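Local coordinates for surface presentation of antigens protein spaK (PDB 2FM8), which acts as a type III secretion chaperone, storing effectors such as SipA and SopE in the bacterial cytoplasm in a secretion-competent state, at residues K114-T117 / A118-F122; S46-D50 / D51-W55. All coordinates share one frame; numbering follows the deposited sequence.

Contact 1, a stretch of helix 112-132, and contact 2, the hairpin formed by strands 43-48 and 51-57, lie with their centres about 14 Å apart and meet through side chains in the core. Leu119 CD2 of the helix stands 4.0 Å from Ile54 CD1 of the hairpin, and the rings of Phe115 and Phe122 also pack on Ile54. Phe115, Ala118 and Leu119 of contact 1 are buried; in contact 2 Val52, Trp53 and Trp55 are buried, whereas Val47 and Lys48-Asp50 are exposed. Residues 114-122 are held by i+4 to i backbone bonds plus a side-chain amide, residues 46-55 by cross-strand bonds, and the hairpin ends in an acidic, solvent-exposed turn. Both reach another protein's chain.

Contact 1: residues K114-T117 / A118-F122; sequences KFST and ALNGF
Asn120 folds back one helical turn onto Ser116. Its CB lies 3.4 Å and its CG 3.5 Å from Ser116 O, and with CG anti to the carbonyl carbon (chi1 -76°) the side chain stays close to the preceding turn. ND2 at the tip donates to Ser116 O at 2.8 Å, in a bent bond of 142°. The carbonyl is thus gripped twice, because Asn120 N makes the usual helical bond to it at 2.9 Å; the two donors arrive from opposite faces of the carbonyl plane, ND2 standing well above it. The other branch, OD1, turns to a polar side chain on the chain of another protein, while ND2 also bonds Ser17 OG. An asparagine suits this site because one small amide can serve its own helix, a neighbouring helix and the bound chain.

All this belongs to helix 112-132, which here turns Phe115 and Leu119 to the sheet and Lys114 and Thr117 to solvent; its i+4 to i hydrogen-bond pattern includes Leu119 N to Phe115 O at 2.9 Å. Ser116 OG bonds Ser17 OG and Ala13 O, so a short hydroxyl fits where helix 6-17 lies close.

On the apolar side Phe115 holds CG anti to its own N (chi1 -164°), which swings the ring beside Leu119, its CE2 3.8 Å from Leu119 CG and the side chains meeting at a slant. Ala118 CB is a looser neighbour, 4.3 Å from Phe115 CD1. Phe115 and Leu119 also rest on Ile45 of strand 43-48, and on helix 6-17 Phe115 meets Leu9 and Val10, Leu119 Ala13.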
loop_
_atom_site.group_PDB
_atom_site.type_symbol
_atom_site.label_atom_id
_atom_site.label_comp_id
_atom_site.label_asym_id
_atom_site.label_seq_id
_atom_site.Cartn_x
_atom_site.Cartn_y
_atom_site.Cartn_z
ATOM N N LYS A 114 -33.852 -2.105 -8.353
ATOM C CA LYS A 114 -32.516 -1.661 -8.704
ATOM C C LYS A 114 -31.612 -1.538 -7.443
ATOM O O LYS A 114 -30.463 -2.002 -7.451
ATOM C CB LYS A 114 -32.560 -0.343 -9.495
ATOM C CG LYS A 114 -32.781 -0.487 -11.050
ATOM C CD LYS A 114 -31.511 -0.928 -11.784
ATOM C CE LYS A 114 -31.691 -1.126 -13.336
ATOM N NZ LYS A 114 -30.356 -1.291 -14.091
ATOM N N PHE A 115 -32.130 -0.944 -6.364
ATOM C CA PHE A 115 -31.313 -0.817 -5.173
ATOM C C PHE A 115 -31.035 -2.183 -4.528
ATOM O O PHE A 115 -29.972 -2.385 -3.969
ATOM C CB PHE A 115 -31.898 0.177 -4.169
ATOM C CG PHE A 115 -30.912 0.615 -3.119
ATOM C CD1 PHE A 115 -29.710 1.209 -3.482
ATOM C CD2 PHE A 115 -31.166 0.387 -1.760
ATOM C CE1 PHE A 115 -28.786 1.601 -2.528
ATOM C CE2 PHE A 115 -30.257 0.777 -0.788
ATOM C CZ PHE A 115 -29.054 1.371 -1.165
ATOM N N SER A 116 -32.002 -3.096 -4.618
ATOM C CA SER A 116 -31.845 -4.474 -4.165
ATOM C C SER A 116 -30.704 -5.165 -4.884
ATOM O O SER A 116 -29.962 -5.891 -4.272
ATOM C CB SER A 116 -33.143 -5.268 -4.353
ATOM O OG SER A 116 -33.102 -6.529 -3.693
ATOM N N THR A 117 -30.558 -4.915 -6.180
ATOM C CA THR A 117 -29.431 -5.454 -6.941
ATOM C C THR A 117 -28.100 -4.978 -6.361
ATOM O O THR A 117 -27.157 -5.770 -6.207
ATOM C CB THR A 117 -29.539 -5.067 -8.430
ATOM O OG1 THR A 117 -30.683 -5.740 -9.001
ATOM C CG2 THR A 117 -28.271 -5.426 -9.211
ATOM N N ALA A 118 -28.030 -3.686 -6.038
ATOM C CA ALA A 118 -26.844 -3.129 -5.420
ATOM C C ALA A 118 -26.583 -3.727 -4.033
ATOM O O ALA A 118 -25.448 -4.044 -3.717
ATOM C CB ALA A 118 -26.958 -1.596 -5.311
ATOM N N LEU A 119 -27.617 -3.835 -3.192
ATOM C CA LEU A 119 -27.411 -4.356 -1.839
ATOM C C LEU A 119 -27.011 -5.830 -1.804
ATOM O O LEU A 119 -26.169 -6.231 -1.000
ATOM C CB LEU A 119 -28.665 -4.193 -0.958
ATOM C CG LEU A 119 -29.013 -2.821 -0.393
ATOM C CD1 LEU A 119 -30.370 -2.897 0.395
ATOM C CD2 LEU A 119 -27.933 -2.303 0.484
ATOM N N ASN A 120 -27.649 -6.645 -2.643
ATOM C CA ASN A 120 -27.341 -8.069 -2.698
ATOM C C ASN A 120 -25.972 -8.300 -3.327
ATOM O O ASN A 120 -25.231 -9.199 -2.917
ATOM C CB ASN A 120 -28.428 -8.800 -3.473
ATOM C CG ASN A 120 -29.701 -8.975 -2.653
ATOM O OD1 ASN A 120 -29.733 -9.764 -1.703
ATOM N ND2 ASN A 120 -30.734 -8.235 -3.000
ATOM N N GLY A 121 -25.639 -7.472 -4.318
ATOM C CA GLY A 121 -24.327 -7.512 -4.928
ATOM C C GLY A 121 -23.241 -7.154 -3.916
ATOM O O GLY A 121 -22.209 -7.819 -3.833
ATOM N N PHE A 122 -23.486 -6.112 -3.140
ATOM C CA PHE A 122 -22.583 -5.740 -2.060
ATOM C C PHE A 122 -22.436 -6.868 -1.060
ATOM O O PHE A 122 -21.340 -7.177 -0.653
ATOM C CB PHE A 122 -23.000 -4.457 -1.345
ATOM C CG PHE A 122 -21.932 -3.922 -0.431
ATOM C CD1 PHE A 122 -21.015 -2.991 -0.885
ATOM C CD2 PHE A 122 -21.822 -4.375 0.877
ATOM C CE1 PHE A 122 -19.993 -2.522 -0.051
ATOM C CE2 PHE A 122 -20.823 -3.897 1.716
ATOM C CZ PHE A 122 -19.908 -2.972 1.246
#

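Contact 2: residues S46-D50 / D51-W55; sequences SVKDD and DVWIW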
loop_
_atom_site.group_PDB
_atom_site.type_symbol
_atom_site.label_atom_id
_atom_site.label_comp_id
_atom_site.label_asym_id
_atom_site.label_seq_id
_atom_site.Cartn_x
_atom_site.Cartn_y
_atom_site.Cartn_z
ATOM N N SER A 46 -25.479 5.030 3.787
ATOM C CA SER A 46 -25.606 6.444 4.096
ATOM C C SER A 46 -25.586 7.374 2.906
ATOM O O SER A 46 -24.978 7.076 1.888
ATOM C CB SER A 46 -24.505 6.881 5.038
ATOM O OG SER A 46 -25.020 7.991 5.741
ATOM N N VAL A 47 -26.273 8.510 3.081
ATOM C CA VAL A 47 -26.263 9.623 2.134
ATOM C C VAL A 47 -25.313 10.706 2.630
ATOM O O VAL A 47 -25.419 11.209 3.754
ATOM C CB VAL A 47 -27.661 10.211 1.931
ATOM C CG1 VAL A 47 -27.637 11.340 0.887
ATOM C CG2 VAL A 47 -28.622 9.109 1.516
ATOM N N LYS A 48 -24.383 11.072 1.771
ATOM C CA LYS A 48 -23.354 11.999 2.133
ATOM C C LYS A 48 -23.337 13.002 1.006
ATOM O O LYS A 48 -22.901 12.687 -0.095
ATOM C CB LYS A 48 -22.025 11.268 2.283
ATOM C CG LYS A 48 -21.003 11.960 3.180
ATOM C CD LYS A 48 -19.802 11.015 3.431
ATOM C CE LYS A 48 -18.578 11.743 4.028
ATOM N NZ LYS A 48 -17.275 11.270 3.392
ATOM N N ASP A 49 -23.902 14.178 1.285
ATOM C CA ASP A 49 -24.074 15.255 0.310
ATOM C C ASP A 49 -24.395 14.739 -1.095
ATOM O O ASP A 49 -23.571 14.814 -2.036
ATOM C CB ASP A 49 -22.870 16.227 0.349
ATOM C CG ASP A 49 -23.183 17.531 1.138
ATOM O OD1 ASP A 49 -24.393 17.845 1.377
ATOM O OD2 ASP A 49 -22.217 18.250 1.502
ATOM N N ASP A 50 -25.604 14.188 -1.187
ATOM C CA ASP A 50 -26.174 13.659 -2.431
ATOM C C ASP A 50 -25.430 12.455 -3.065
ATOM O O ASP A 50 -25.695 12.114 -4.214
ATOM C CB ASP A 50 -26.326 14.790 -3.456
ATOM C CG ASP A 50 -27.252 15.901 -2.965
ATOM O OD1 ASP A 50 -28.296 15.567 -2.353
ATOM O OD2 ASP A 50 -26.928 17.094 -3.189
ATOM N N ASP A 51 -24.519 11.823 -2.323
ATOM C CA ASP A 51 -23.920 10.556 -2.725
ATOM C C ASP A 51 -24.485 9.480 -1.801
ATOM O O ASP A 51 -24.506 9.660 -0.594
ATOM C CB ASP A 51 -22.405 10.574 -2.539
ATOM C CG ASP A 51 -21.692 11.573 -3.443
ATOM O OD1 ASP A 51 -22.013 11.645 -4.635
ATOM O OD2 ASP A 51 -20.772 12.258 -2.956
ATOM N N VAL A 52 -24.930 8.370 -2.369
ATOM C CA VAL A 52 -25.289 7.211 -1.573
ATOM C C VAL A 52 -24.118 6.223 -1.473
ATOM O O VAL A 52 -23.608 5.744 -2.480
ATOM C CB VAL A 52 -26.526 6.521 -2.115
ATOM C CG1 VAL A 52 -26.838 5.283 -1.291
ATOM C CG2 VAL A 52 -27.709 7.494 -2.061
ATOM N N TRP A 53 -23.706 5.941 -0.243
ATOM C CA TRP A 53 -22.654 4.992 0.031
ATOM C C TRP A 53 -23.153 3.728 0.747
ATOM O O TRP A 53 -23.940 3.793 1.698
ATOM C CB TRP A 53 -21.607 5.644 0.930
ATOM C CG TRP A 53 -20.774 6.708 0.300
ATOM C CD1 TRP A 53 -21.049 8.027 0.270
ATOM C CD2 TRP A 53 -19.497 6.546 -0.340
ATOM N NE1 TRP A 53 -20.056 8.704 -0.350
ATOM C CE2 TRP A 53 -19.078 7.822 -0.735
ATOM C CE3 TRP A 53 -18.670 5.450 -0.606
ATOM C CZ2 TRP A 53 -17.863 8.043 -1.402
ATOM C CZ3 TRP A 53 -17.460 5.664 -1.278
ATOM C CH2 TRP A 53 -17.068 6.944 -1.661
ATOM N N ILE A 54 -22.652 2.580 0.304
ATOM C CA ILE A 54 -22.822 1.317 1.034
ATOM C C ILE A 54 -21.425 0.915 1.472
ATOM O O ILE A 54 -20.491 0.947 0.655
ATOM C CB ILE A 54 -23.428 0.216 0.132
ATOM C CG1 ILE A 54 -24.797 0.628 -0.402
ATOM C CG2 ILE A 54 -23.561 -1.136 0.873
ATOM C CD1 ILE A 54 -25.237 -0.255 -1.599
ATOM N N TRP A 55 -21.250 0.565 2.739
ATOM C CA TRP A 55 -19.925 0.150 3.181
ATOM C C TRP A 55 -19.972 -0.809 4.354
ATOM O O TRP A 55 -21.017 -1.018 4.954
ATOM C CB TRP A 55 -19.052 1.355 3.495
ATOM C CG TRP A 55 -19.221 1.959 4.850
ATOM C CD1 TRP A 55 -18.462 1.701 5.988
ATOM C CD2 TRP A 55 -20.168 2.940 5.225
ATOM N NE1 TRP A 55 -18.894 2.472 7.029
ATOM C CE2 TRP A 55 -19.949 3.236 6.597
ATOM C CE3 TRP A 55 -21.175 3.605 4.542
ATOM C CZ2 TRP A 55 -20.698 4.162 7.283
ATOM C CZ3 TRP A 55 -21.924 4.518 5.222
ATOM C CH2 TRP A 55 -21.687 4.802 6.580
#
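Trp55 takes a chi1 of 83°, with CG between its backbone N and carbonyl carbon, turning the indole back along the hairpin so that its edge meets Ser46: CZ3 lies 3.5 Å from Ser46 CB, which sits in the plane of the ring. Trp53 instead has CG anti to the carbonyl carbon (chi1 -70°), and its CD1 comes 3.9 Å from Lys48 CB. Small or flexible partners suit these two broad rings, the serine methylene at one and the aliphatic base of lysine at the other. Val47 and Val52 form a non-hydrogen-bonded pair on the other face, their CG2 atoms 4.0 Å apart; beta-branched side chains suit extended strands.

The arrangement is a beta hairpin with a two-residue loop, closed by a type I' turn from Lys48 to Asp51. Trp53 N donates to Ser46 O at 2.7 Å, almost straight at 175°, and Lys48 N to Asp51 O at 2.8 Å. Asp49 and Asp50 take positive phi angles; aspartate, like asparagine and glycine, tolerates this left-handed region better than most residues, and the exposed end suits its charge.

Strand 51-57 is central in the antiparallel sheet, bonded on its far side to strand 97-103 through Ile54 and Ala102. Trp53 and Trp55 pack against apolar side chains on the chain of another protein, whereas Ile54 points to the face covered by helix 112-132.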